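Local coordinates for protein apical membrane antigen AMA1 (Toxoplasma gondii ME49, PDB 4YIV) that takes part in host cell invasion as a micronemal surface antigen of the moving junction complex formed between parasite and host membranes, at residues 68-72 / 185-189; 114-119 / 166-170; 132-137 / 158-162. All coordinates share one frame; numbering follows the deposited sequence.

Contact 1 (68-72 / 185-189)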
loop_
_atom_site.group_PDB
_atom_site.type_symbol
_atom_site.label_atom_id
_atom_site.label_comp_id
_atom_site.label_asym_id
_atom_site.label_seq_id
_atom_site.Cartn_x
_atom_site.Cartn_y
_atom_site.Cartn_z
ATOM N N LEU A 68 -15.919 -4.745 6.310
ATOM C CA LEU A 68 -17.333 -4.468 6.041
ATOM C C LEU A 68 -18.128 -4.341 7.337
ATOM O O LEU A 68 -17.684 -4.791 8.386
ATOM C CB LEU A 68 -17.945 -5.569 5.176
ATOM C CG LEU A 68 -17.170 -6.012 3.940
ATOM C CD1 LEU A 68 -18.066 -6.888 3.092
ATOM C CD2 LEU A 68 -16.669 -4.836 3.142
ATOM N N GLN A 69 -19.308 -3.738 7.260
ATOM C CA GLN A 69 -20.169 -3.591 8.453
ATOM C C GLN A 69 -21.580 -4.150 8.188
ATOM O O GLN A 69 -22.593 -3.468 8.389
ATOM C CB GLN A 69 -20.233 -2.117 8.875
ATOM C CG GLN A 69 -18.894 -1.504 9.406
ATOM C CD GLN A 69 -18.411 -2.119 10.714
ATOM O OE1 GLN A 69 -19.200 -2.597 11.540
ATOM N NE2 GLN A 69 -17.098 -2.109 10.907
ATOM N N GLN A 70 -21.630 -5.364 7.649
ATOM C CA GLN A 70 -22.884 -6.062 7.425
ATOM C C GLN A 70 -23.398 -6.567 8.774
ATOM O O GLN A 70 -22.621 -6.680 9.716
ATOM C CB GLN A 70 -22.691 -7.251 6.475
ATOM C CG GLN A 70 -22.379 -6.834 4.997
ATOM C CD GLN A 70 -21.869 -7.990 4.174
ATOM O OE1 GLN A 70 -21.235 -8.898 4.703
ATOM N NE2 GLN A 70 -22.164 -7.979 2.879
ATOM N N PRO A 71 -24.692 -6.900 8.850
ATOM C CA PRO A 71 -25.245 -7.563 10.037
ATOM C C PRO A 71 -24.447 -8.803 10.382
ATOM O O PRO A 71 -24.034 -9.524 9.463
ATOM C CB PRO A 71 -26.668 -7.946 9.607
ATOM C CG PRO A 71 -27.019 -6.965 8.548
ATOM C CD PRO A 71 -25.717 -6.689 7.812
ATOM N N ASP A 72 -24.266 -9.075 11.673
ATOM C CA ASP A 72 -23.504 -10.251 12.106
ATOM C C ASP A 72 -24.380 -11.475 12.222
ATOM O O ASP A 72 -24.676 -11.941 13.328
ATOM C CB ASP A 72 -22.822 -10.004 13.447
ATOM C CG ASP A 72 -21.729 -8.961 13.365
ATOM O OD1 ASP A 72 -21.027 -8.906 12.327
ATOM O OD2 ASP A 72 -21.576 -8.194 14.344
ATOM N N SER A 185 -25.341 1.641 5.981
ATOM C CA SER A 185 -25.738 1.071 7.264
ATOM C C SER A 185 -24.637 0.337 7.993
ATOM O O SER A 185 -23.748 -0.287 7.391
ATOM C CB SER A 185 -26.914 0.102 7.085
ATOM O OG SER A 185 -26.607 -0.956 6.194
ATOM N N VAL A 186 -24.710 0.412 9.316
ATOM C CA VAL A 186 -23.833 -0.370 10.186
ATOM C C VAL A 186 -24.606 -1.415 10.928
ATOM O O VAL A 186 -25.528 -1.068 11.673
ATOM C CB VAL A 186 -23.118 0.529 11.208
ATOM C CG1 VAL A 186 -22.315 -0.324 12.206
ATOM C CG2 VAL A 186 -22.235 1.488 10.487
ATOM N N LYS A 187 -24.206 -2.674 10.731
ATOM C CA LYS A 187 -24.922 -3.879 11.203
ATOM C C LYS A 187 -26.433 -3.797 10.985
ATOM O O LYS A 187 -27.229 -4.120 11.867
ATOM C CB LYS A 187 -24.599 -4.143 12.675
ATOM C CG LYS A 187 -23.125 -4.069 12.939
ATOM C CD LYS A 187 -22.599 -5.229 13.756
ATOM C CE LYS A 187 -21.054 -5.299 13.674
ATOM N NZ LYS A 187 -20.551 -5.792 12.312
ATOM N N GLY A 188 -26.817 -3.337 9.802
ATOM C CA GLY A 188 -28.207 -3.344 9.382
ATOM C C GLY A 188 -29.020 -2.097 9.696
ATOM O O GLY A 188 -30.177 -2.029 9.312
ATOM N N GLU A 189 -28.422 -1.128 10.390
ATOM C CA GLU A 189 -29.094 0.127 10.728
ATOM C C GLU A 189 -28.446 1.347 10.052
ATOM O O GLU A 189 -27.242 1.567 10.227
ATOM C CB GLU A 189 -29.057 0.323 12.239
ATOM C CG GLU A 189 -29.524 -0.891 13.037
ATOM C CD GLU A 189 -30.750 -0.578 13.875
ATOM O OE1 GLU A 189 -31.663 0.114 13.366
ATOM O OE2 GLU A 189 -30.789 -1.011 15.047
HETATM O O HOH W 1 -25.238 -3.063 7.542
#
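Lys-187 and Gln-69 meet through their backbones at the close-packed side of this contact between two loops. Lys-187 N donates to Gln-69 O at 3.0 Å with an N-H...O angle of 143°, and the donor stands above the carbonyl plane, 43° out of it. A water takes a second place on Gln-69 O at 2.8 Å; it also donates to Ser-185 OG and accepts from Gly-188 N, so one molecule joins three groups of the two loops. Beside it Pro-71 lays its ring on the turn, with CG 3.8 Å from Gly-188 N. Val-186 to Glu-189 form a type I' beta turn, and the positive phi at Gly-188 suits its glycine.

The other side is looser and faces solvent. The Lys-187 chain leaves the turn heading away from 68-72, then bends at chi2 and at its last torsion, which returns the ammonium to Asp-72. Lys-187 NZ lies 3.2 Å from Asp-72 OD1 in a salt bridge, on the syn side but 33° out of the carboxylate plane, and its bond to Gln-70 O is weak at 3.4 Å.

Within the AMA1 ectodomain, the contact joins the loop after strand 65-68 to the one leading into strand 198-201. Gln-70 NE2 hydrogen-bonds to the carbonyls of Leu-97 and Gly-99, and Ser-185 pairs by backbone bonds with Trp-195 and Cys-197.

Contact 2 (114-119 / 166-170); sequences SPFPME and RLCHI. With CD (cadmium ion), chain D.
The Ser-114 hydroxyl extends trans to the main-chain N (chi1 -179°), where OG accepts from Ile-170 N at 2.8 Å and 167°, while the chi1 of -65° at His-169 lays the imidazole beside Pro-115. These groups flank an antiparallel beta pairing, in which 116-117 is an edge strand of a five-stranded sheet and 167-170 its neighbour. Phe-116 and Cys-168 are the hydrogen-bonded pair, exchanging two backbone bonds, and Pro-117 with Leu-167 is the non-hydrogen-bonded pair. Met-118 N then donates to Arg-166 O, extending the pairing as Pro-117 occupies the N-cap position of helix 118-122. Arg-166 and Leu-167 both face Asp-162, forming a G1 beta bulge.

Pro-115, preceded by a cis peptide, sets CB over one face of the His-169 ring, 3.6 Å from its centroid, a CH-pi contact. The same Pro-115 CB also lies 3.9 Å from Leu-167 CB. Asn-102 OD1 hydrogen-bonds both Ser-114 OG and His-169 ND1, fixing the hydroxyl and the imidazole together.

At the far end, Met-118 CB lies over one guanidinium face of Arg-166, and CG reaches NH2 at 3.4 Å. The same NH2 makes a salt bridge with Asp-132. Glu-119 chelates a cadmium ion with both carboxylate oxygens, and Glu-122 and a water add to the site. The metal and the arginine would both be expected to stabilise this carboxylate as the anion. Arg-166 NH1 meets the anti lone pair of Glu-119 OE2 at 2.7 Å, almost exactly in the guanidinium plane.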
loop_
_atom_site.group_PDB
_atom_site.type_symbol
_atom_site.label_atom_id
_atom_site.label_comp_id
_atom_site.label_asym_id
_atom_site.label_seq_id
_atom_site.Cartn_x
_atom_site.Cartn_y
_atom_site.Cartn_z
ATOM N N SER A 114 -12.846 -14.804 -11.380
ATOM C CA SER A 114 -12.183 -14.401 -10.132
ATOM C C SER A 114 -12.736 -15.097 -8.891
ATOM O O SER A 114 -13.939 -15.142 -8.724
ATOM C CB SER A 114 -12.333 -12.882 -9.967
ATOM O OG SER A 114 -11.688 -12.425 -8.792
ATOM N N PRO A 115 -11.871 -15.564 -7.971
ATOM C CA PRO A 115 -10.410 -15.420 -8.010
ATOM C C PRO A 115 -9.785 -16.358 -9.030
ATOM O O PRO A 115 -10.364 -17.393 -9.389
ATOM C CB PRO A 115 -9.975 -15.768 -6.589
ATOM C CG PRO A 115 -11.052 -16.641 -6.069
ATOM C CD PRO A 115 -12.318 -16.162 -6.707
ATOM N N PHE A 116 -8.631 -15.975 -9.533
ATOM C CA PHE A 116 -8.021 -16.729 -10.613
ATOM C C PHE A 116 -6.738 -17.345 -10.073
ATOM O O PHE A 116 -5.974 -16.670 -9.378
ATOM C CB PHE A 116 -7.751 -15.854 -11.820
ATOM C CG PHE A 116 -7.502 -16.644 -13.079
ATOM C CD1 PHE A 116 -8.567 -17.137 -13.832
ATOM C CD2 PHE A 116 -6.212 -16.914 -13.492
ATOM C CE1 PHE A 116 -8.344 -17.884 -14.984
ATOM C CE2 PHE A 116 -5.974 -17.645 -14.661
ATOM C CZ PHE A 116 -7.043 -18.128 -15.405
ATOM N N PRO A 117 -6.502 -18.639 -10.357
ATOM C CA PRO A 117 -5.348 -19.285 -9.727
ATOM C C PRO A 117 -4.021 -18.883 -10.363
ATOM O O PRO A 117 -3.898 -18.879 -11.587
ATOM C CB PRO A 117 -5.629 -20.772 -9.940
ATOM C CG PRO A 117 -6.379 -20.801 -11.229
ATOM C CD PRO A 117 -7.242 -19.572 -11.230
ATOM N N MET A 118 -3.039 -18.572 -9.529
ATOM C CA MET A 118 -1.737 -18.131 -10.001
ATOM C C MET A 118 -1.067 -19.190 -10.910
ATOM O O MET A 118 -0.291 -18.860 -11.821
ATOM C CB MET A 118 -0.855 -17.834 -8.817
ATOM C CG MET A 118 0.541 -17.356 -9.178
ATOM S SD MET A 118 0.574 -15.860 -10.251
ATOM C CE MET A 118 -0.410 -14.725 -9.256
ATOM N N GLU A 119 -1.377 -20.466 -10.685
ATOM C CA GLU A 119 -0.746 -21.516 -11.482
ATOM C C GLU A 119 -1.063 -21.347 -12.947
ATOM O O GLU A 119 -0.220 -21.586 -13.805
ATOM C CB GLU A 119 -1.189 -22.906 -10.987
ATOM C CG GLU A 119 -0.431 -23.362 -9.794
ATOM C CD GLU A 119 1.031 -23.617 -10.098
ATOM O OE1 GLU A 119 1.277 -24.395 -11.059
ATOM O OE2 GLU A 119 1.904 -23.018 -9.396
ATOM N N ARG A 166 -2.504 -18.165 -3.100
ATOM C CA ARG A 166 -2.074 -17.870 -4.466
ATOM C C ARG A 166 -3.239 -17.729 -5.414
ATOM O O ARG A 166 -3.305 -18.413 -6.449
ATOM C CB ARG A 166 -1.093 -18.946 -4.988
ATOM C CG ARG A 166 0.216 -18.882 -4.305
ATOM C CD ARG A 166 1.185 -19.926 -4.841
ATOM N NE ARG A 166 1.850 -19.530 -6.077
ATOM C CZ ARG A 166 1.983 -20.299 -7.159
ATOM N NH1 ARG A 166 1.481 -21.529 -7.190
ATOM N NH2 ARG A 166 2.629 -19.837 -8.230
ATOM N N LEU A 167 -4.139 -16.802 -5.053
ATOM C CA LEU A 167 -5.347 -16.482 -5.812
ATOM C C LEU A 167 -5.351 -14.992 -6.110
ATOM O O LEU A 167 -5.080 -14.198 -5.215
ATOM C CB LEU A 167 -6.613 -16.828 -5.024
ATOM C CG LEU A 167 -6.858 -18.315 -4.839
ATOM C CD1 LEU A 167 -8.087 -18.502 -3.980
ATOM C CD2 LEU A 167 -7.014 -18.993 -6.198
ATOM N N CYS A 168 -5.727 -14.655 -7.334
ATOM C CA CYS A 168 -5.812 -13.277 -7.803
ATOM C C CYS A 168 -7.288 -12.865 -7.894
ATOM O O CYS A 168 -8.047 -13.372 -8.728
ATOM C CB CYS A 168 -5.118 -13.146 -9.157
ATOM S SG CYS A 168 -4.931 -11.420 -9.722
ATOM N N HIS A 169 -7.695 -11.991 -6.985
ATOM C CA HIS A 169 -9.050 -11.433 -6.976
ATOM C C HIS A 169 -9.139 -10.158 -7.756
ATOM O O HIS A 169 -8.387 -9.239 -7.484
ATOM C CB HIS A 169 -9.501 -11.105 -5.543
ATOM C CG HIS A 169 -9.634 -12.310 -4.666
ATOM N ND1 HIS A 169 -10.817 -13.007 -4.545
ATOM C CD2 HIS A 169 -8.739 -12.940 -3.874
ATOM C CE1 HIS A 169 -10.638 -14.026 -3.725
ATOM N NE2 HIS A 169 -9.388 -14.011 -3.309
ATOM N N ILE A 170 -10.123 -10.097 -8.641
ATOM C CA ILE A 170 -10.505 -8.888 -9.347
ATOM C C ILE A 170 -11.727 -8.355 -8.635
ATOM O O ILE A 170 -12.703 -9.078 -8.501
ATOM C CB ILE A 170 -10.851 -9.151 -10.829
ATOM C CG1 ILE A 170 -9.673 -9.769 -11.577
ATOM C CG2 ILE A 170 -11.291 -7.839 -11.502
ATOM C CD1 ILE A 170 -8.420 -9.001 -11.485
HETATM CD CD CD D . 3.766 -23.967 -10.692
HETATM O O HOH W 2 5.188 -22.877 -9.018
#

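Contact 3 (132-137 / 158-162)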
loop_
_atom_site.group_PDB
_atom_site.type_symbol
_atom_site.label_atom_id
_atom_site.label_comp_id
_atom_site.label_asym_id
_atom_site.label_seq_id
_atom_site.Cartn_x
_atom_site.Cartn_y
_atom_site.Cartn_z
ATOM N N ASP A 132 5.023 -13.476 -8.793
ATOM C CA ASP A 132 3.639 -13.923 -8.725
ATOM C C ASP A 132 2.773 -12.697 -8.471
ATOM O O ASP A 132 1.708 -12.563 -9.074
ATOM C CB ASP A 132 3.428 -14.983 -7.631
ATOM C CG ASP A 132 3.876 -16.397 -8.085
ATOM O OD1 ASP A 132 4.124 -16.598 -9.293
ATOM O OD2 ASP A 132 3.993 -17.307 -7.237
ATOM N N LEU A 133 3.228 -11.801 -7.591
ATOM C CA LEU A 133 2.436 -10.592 -7.324
ATOM C C LEU A 133 2.258 -9.784 -8.616
ATOM O O LEU A 133 1.162 -9.293 -8.949
ATOM C CB LEU A 133 3.092 -9.743 -6.246
ATOM C CG LEU A 133 2.362 -8.400 -5.954
ATOM C CD1 LEU A 133 0.893 -8.596 -5.599
ATOM C CD2 LEU A 133 3.048 -7.647 -4.799
ATOM N N GLY A 134 3.341 -9.654 -9.369
ATOM C CA GLY A 134 3.267 -9.007 -10.663
ATOM C C GLY A 134 2.355 -9.667 -11.668
ATOM O O GLY A 134 1.734 -8.972 -12.462
ATOM N N ARG A 135 2.271 -11.001 -11.652
ATOM C CA ARG A 135 1.405 -11.730 -12.561
ATOM C C ARG A 135 -0.052 -11.415 -12.247
ATOM O O ARG A 135 -0.898 -11.288 -13.156
ATOM C CB ARG A 135 1.640 -13.243 -12.455
ATOM C CG ARG A 135 2.989 -13.704 -13.023
ATOM C CD ARG A 135 3.166 -15.239 -12.990
ATOM N NE ARG A 135 4.479 -15.501 -13.583
ATOM C CZ ARG A 135 5.612 -15.644 -12.901
ATOM N NH1 ARG A 135 5.621 -15.673 -11.563
ATOM N NH2 ARG A 135 6.756 -15.790 -13.578
ATOM N N CYS A 136 -0.338 -11.243 -10.969
ATOM C CA CYS A 136 -1.714 -10.909 -10.573
ATOM C C CYS A 136 -2.056 -9.489 -11.057
ATOM O O CYS A 136 -3.104 -9.253 -11.680
ATOM C CB CYS A 136 -1.880 -11.053 -9.068
ATOM S SG CYS A 136 -3.530 -10.598 -8.417
ATOM N N ALA A 137 -1.173 -8.557 -10.770
ATOM C CA ALA A 137 -1.352 -7.177 -11.221
ATOM C C ALA A 137 -1.497 -7.073 -12.750
ATOM O O ALA A 137 -2.310 -6.293 -13.264
ATOM C CB ALA A 137 -0.198 -6.344 -10.741
ATOM N N PRO A 158 -9.579 -2.809 -9.559
ATOM C CA PRO A 158 -8.456 -3.109 -8.672
ATOM C C PRO A 158 -8.413 -4.605 -8.324
ATOM O O PRO A 158 -9.345 -5.370 -8.641
ATOM C CB PRO A 158 -8.725 -2.215 -7.460
ATOM C CG PRO A 158 -10.235 -2.154 -7.392
ATOM C CD PRO A 158 -10.675 -2.115 -8.842
ATOM N N PHE A 159 -7.307 -5.039 -7.740
ATOM C CA PHE A 159 -7.133 -6.445 -7.431
ATOM C C PHE A 159 -6.735 -6.630 -5.980
ATOM O O PHE A 159 -6.227 -5.711 -5.344
ATOM C CB PHE A 159 -6.044 -7.114 -8.336
ATOM C CG PHE A 159 -4.653 -6.653 -8.042
ATOM C CD1 PHE A 159 -4.143 -5.536 -8.666
ATOM C CD2 PHE A 159 -3.852 -7.319 -7.113
ATOM C CE1 PHE A 159 -2.865 -5.075 -8.394
ATOM C CE2 PHE A 159 -2.560 -6.862 -6.833
ATOM C CZ PHE A 159 -2.066 -5.723 -7.492
ATOM N N VAL A 160 -6.915 -7.860 -5.500
ATOM C CA VAL A 160 -6.278 -8.291 -4.265
ATOM C C VAL A 160 -5.559 -9.603 -4.561
ATOM O O VAL A 160 -6.160 -10.575 -5.062
ATOM C CB VAL A 160 -7.297 -8.475 -3.082
ATOM C CG1 VAL A 160 -6.620 -9.152 -1.893
ATOM C CG2 VAL A 160 -7.883 -7.115 -2.659
ATOM N N TYR A 161 -4.273 -9.618 -4.250
ATOM C CA TYR A 161 -3.507 -10.867 -4.313
ATOM C C TYR A 161 -3.522 -11.517 -2.930
ATOM O O TYR A 161 -3.090 -10.926 -1.928
ATOM C CB TYR A 161 -2.067 -10.635 -4.798
ATOM C CG TYR A 161 -1.318 -11.955 -5.019
ATOM C CD1 TYR A 161 -1.854 -12.926 -5.839
ATOM C CD2 TYR A 161 -0.127 -12.242 -4.351
ATOM C CE1 TYR A 161 -1.226 -14.145 -6.017
ATOM C CE2 TYR A 161 0.520 -13.483 -4.531
ATOM C CZ TYR A 161 -0.039 -14.414 -5.365
ATOM O OH TYR A 161 0.561 -15.650 -5.567
ATOM N N ASP A 162 -4.026 -12.750 -2.897
ATOM C CA ASP A 162 -4.016 -13.574 -1.704
ATOM C C ASP A 162 -2.781 -14.429 -1.857
ATOM O O ASP A 162 -2.782 -15.360 -2.670
ATOM C CB ASP A 162 -5.293 -14.426 -1.594
ATOM C CG ASP A 162 -5.312 -15.328 -0.341
ATOM O OD1 ASP A 162 -4.213 -15.647 0.211
ATOM O OD2 ASP A 162 -6.440 -15.728 0.065
#
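Phe-159 turns its ring against Cys-136 and Ala-137 where helix 132-141 packs on one face of the sheet. The helix and strand 159-162 run nearly antiparallel, with axes 151° apart and 8.7 Å at closest approach. The first torsion of Phe-159, chi1 70°, sets CG between the backbone nitrogen and the carbonyl carbon, an arrangement that points the ring at the helix. Ala-137 CA stands over one ring face, 4.1 Å from the centroid, which makes a CH-pi contact, and Ala-137 CB reaches the CE1 and CZ side of the ring. At the ring edge, near its plane, Leu-133 CD1 approaches Phe-159 CE2 at 4.1 Å. Cys-136 SG comes in obliquely, 3.5 Å from Phe-159 CD2, as a sulfur-aromatic contact.

Val-160 follows with its side chain directed away from the helix; its backbone pairs with His-169 in the adjacent strand.

Tyr-161 returns to the helix side. With CG anti to the backbone nitrogen (chi1 -173°), the ring extends alongside the first turn of the helix, with Leu-133 CA over one face. Leu-133 CD1 touches Tyr-161 CB at 3.7 Å, while Cys-136 CB packs obliquely by CD1 of the tyrosine at the same distance. Farther out, Asp-132 CB lies 3.6 Å from Tyr-161 OH, and Met-118 of helix 118-122 also rests on this side chain.

No hydrogen bond crosses between the two segments, so the cohesion is apolar, CH-pi and sulfur-aromatic. The phenol OH of Tyr-161 is buried without a polar partner in the model, while the neighbouring Asp-132 OD1 forms a salt bridge with Arg-135 NH1 whose hydrogen bond is weak. Covalent chemistry adds to the packing: Cys-136 SG is disulfide-bonded to Cys-168, implying that the helix is tied to the sheet by more than van der Waals contact.

In the fold
From the N terminus, the chain leaves strand 65-68 and opens the long loop that contact 1 closes when 185-189 returns. Within that span 114-119 starts a shorter loop, closed by contact 2 at 166-170, and this in turn encloses contact 3, between 132-137 and 158-162. The three are therefore concentric and none cross. Contacts 2 and 3 have centres about 8 Å apart and share a sheet, in which strands 159-162 and 167-170 are neighbours; Met-118 of contact 2 also packs against Arg-135 on the helix of contact 3. Contact 1 lies apart, its centre about 28 Å from that of contact 2, and joins two loops instead of a helix and sheet.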